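Local coordinates for (S)-ureidoglycine aminohydrolase cupin domain-containing protein (Pseudomonas syringae pv. tomato, PDB 3MYX) that is of unknown function but belongs to the cupin superfamily and may be related to (S)-ureidoglycine aminohydrolases, at residues 52-57 against 109-114. Numbering follows the deposited sequence.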
loop_
_atom_site.group_PDB
_atom_site.type_symbol
_atom_site.label_atom_id
_atom_site.label_comp_id
_atom_site.label_asym_id
_atom_site.label_seq_id
_atom_site.Cartn_x
_atom_site.Cartn_y
_atom_site.Cartn_z
ATOM N N VAL A 52 10.194 -4.719 -1.320
ATOM C CA VAL A 52 11.390 -4.698 -2.151
ATOM C C VAL A 52 12.574 -4.361 -1.248
ATOM O O VAL A 52 12.497 -3.428 -0.441
ATOM C CB VAL A 52 11.302 -3.691 -3.308
ATOM C CG1 VAL A 52 12.636 -3.578 -4.043
ATOM C CG2 VAL A 52 10.179 -4.102 -4.263
ATOM N N GLU A 53 13.634 -5.158 -1.356
ATOM C CA GLU A 53 14.916 -4.876 -0.722
ATOM C C GLU A 53 15.880 -4.497 -1.842
ATOM O O GLU A 53 16.079 -5.267 -2.774
ATOM C CB GLU A 53 15.403 -6.107 0.048
ATOM C CG GLU A 53 14.451 -6.494 1.164
ATOM C CD GLU A 53 14.918 -7.623 2.057
ATOM O OE1 GLU A 53 16.087 -8.023 1.980
ATOM O OE2 GLU A 53 14.091 -8.109 2.847
ATOM N N PHE A 54 16.473 -3.315 -1.763
ATOM C CA PHE A 54 17.332 -2.839 -2.826
ATOM C C PHE A 54 18.332 -1.831 -2.283
ATOM O O PHE A 54 18.060 -1.151 -1.285
ATOM C CB PHE A 54 16.462 -2.227 -3.927
ATOM C CG PHE A 54 17.092 -2.237 -5.287
ATOM C CD1 PHE A 54 17.330 -3.431 -5.952
ATOM C CD2 PHE A 54 17.393 -1.049 -5.939
ATOM C CE1 PHE A 54 17.880 -3.440 -7.222
ATOM C CE2 PHE A 54 17.943 -1.058 -7.228
ATOM C CZ PHE A 54 18.197 -2.250 -7.848
ATOM N N GLY A 55 19.493 -1.756 -2.915
ATOM C CA GLY A 55 20.579 -0.937 -2.409
ATOM C C GLY A 55 21.451 -0.270 -3.443
ATOM O O GLY A 55 22.546 0.180 -3.113
ATOM N N THR A 56 20.964 -0.184 -4.680
ATOM C CA THR A 56 21.671 0.420 -5.786
ATOM C C THR A 56 20.670 1.281 -6.604
ATOM O O THR A 56 19.542 1.489 -6.188
ATOM C CB THR A 56 22.347 -0.714 -6.636
ATOM O OG1 THR A 56 21.357 -1.662 -7.048
ATOM C CG2 THR A 56 23.426 -1.467 -5.817
ATOM N N ALA A 57 21.088 1.741 -7.781
ATOM C CA ALA A 57 20.199 2.426 -8.706
ATOM C C ALA A 57 19.913 1.577 -9.931
ATOM O O ALA A 57 20.771 0.835 -10.409
ATOM C CB ALA A 57 20.775 3.769 -9.118
ATOM N N SER A 109 18.149 -0.556 1.735
ATOM C CA SER A 109 16.823 0.059 1.804
ATOM C C SER A 109 15.751 -1.015 1.618
ATOM O O SER A 109 15.981 -2.069 1.004
ATOM C CB SER A 109 16.677 1.157 0.759
ATOM O OG SER A 109 17.567 2.227 0.991
ATOM N N LEU A 110 14.562 -0.724 2.143
ATOM C CA LEU A 110 13.455 -1.674 2.127
ATOM C C LEU A 110 12.169 -0.884 2.098
ATOM O O LEU A 110 11.949 0.002 2.937
ATOM C CB LEU A 110 13.500 -2.573 3.381
ATOM C CG LEU A 110 12.567 -3.791 3.455
ATOM C CD1 LEU A 110 13.141 -4.870 4.427
ATOM C CD2 LEU A 110 11.116 -3.430 3.838
ATOM N N TRP A 111 11.307 -1.214 1.142
ATOM C CA TRP A 111 9.985 -0.606 1.079
ATOM C C TRP A 111 8.902 -1.623 0.841
ATOM O O TRP A 111 9.159 -2.676 0.269
ATOM C CB TRP A 111 9.924 0.475 0.013
ATOM C CG TRP A 111 10.287 0.129 -1.407
ATOM C CD1 TRP A 111 9.432 -0.214 -2.416
ATOM C CD2 TRP A 111 11.596 0.204 -2.008
ATOM N NE1 TRP A 111 10.109 -0.337 -3.597
ATOM C CE2 TRP A 111 11.440 -0.117 -3.378
ATOM C CE3 TRP A 111 12.879 0.490 -1.520
ATOM C CZ2 TRP A 111 12.512 -0.127 -4.271
ATOM C CZ3 TRP A 111 13.951 0.440 -2.403
ATOM C CH2 TRP A 111 13.752 0.143 -3.762
ATOM N N ALA A 112 7.693 -1.310 1.302
ATOM C CA ALA A 112 6.521 -2.076 0.916
ATOM C C ALA A 112 6.008 -1.555 -0.422
ATOM O O ALA A 112 6.203 -0.399 -0.773
ATOM C CB ALA A 112 5.421 -1.997 1.966
ATOM N N PHE A 113 5.331 -2.416 -1.165
ATOM C CA PHE A 113 4.738 -2.006 -2.424
ATOM C C PHE A 113 3.356 -2.595 -2.630
ATOM O O PHE A 113 3.014 -3.663 -2.093
ATOM C CB PHE A 113 5.639 -2.399 -3.616
ATOM C CG PHE A 113 5.587 -3.873 -3.974
ATOM C CD1 PHE A 113 4.634 -4.372 -4.852
ATOM C CD2 PHE A 113 6.490 -4.778 -3.428
ATOM C CE1 PHE A 113 4.561 -5.727 -5.160
ATOM C CE2 PHE A 113 6.423 -6.143 -3.752
ATOM C CZ PHE A 113 5.447 -6.612 -4.613
ATOM N N CYS A 114 2.571 -1.883 -3.438
ATOM C CA CYS A 114 1.375 -2.423 -4.087
ATOM C C CYS A 114 1.450 -2.008 -5.544
ATOM O O CYS A 114 1.664 -0.837 -5.854
ATOM C CB CYS A 114 0.116 -1.872 -3.429
ATOM S SG CYS A 114 -1.412 -2.516 -4.178
#
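V52 sets CB and CG1 over one face of the W111 indole, the two side chains running alongside each other: CB stands 3.5 Å above the ring plane, offset toward the rim, and makes a CH-pi contact 3.8 Å from the centroid of the five-membered ring. Its CG1 reaches over the six-membered part, 3.5 Å from W111 CZ2, while CG2 meets CD2 of the F113 ring at 3.8 Å. The indole comes under its neighbour because W111 CG sits between the backbone N and the carbonyl carbon (chi1 56°), which swings the ring across to strand 47-54; there F54 CB approaches CH2 obliquely. Beneath these side chains the backbones pair antiparallel. V52 and W111 form one hydrogen-bonded pair, of which the V52 N to W111 O bond is short, 2.8 Å, and nearly straight at 165°. F54 and S109 form the next, less evenly: the S109 N to F54 O bond bends to 139° at the hydrogen. Between them, E53 and L110 make a non-hydrogen-bonded pair whose side chains run alongside each other on the reverse face, E53 CG 3.9 Å from L110 CD1. Farther out, F33 meets the F54 ring edge-to-face, and R37 forms a cation-pi contact with F113. W111 also touches L69 and M71 and, on strand 101-105 of another sheet, A105; this bridging between sheets is consistent with the double-stranded beta-helix barrel of cupins.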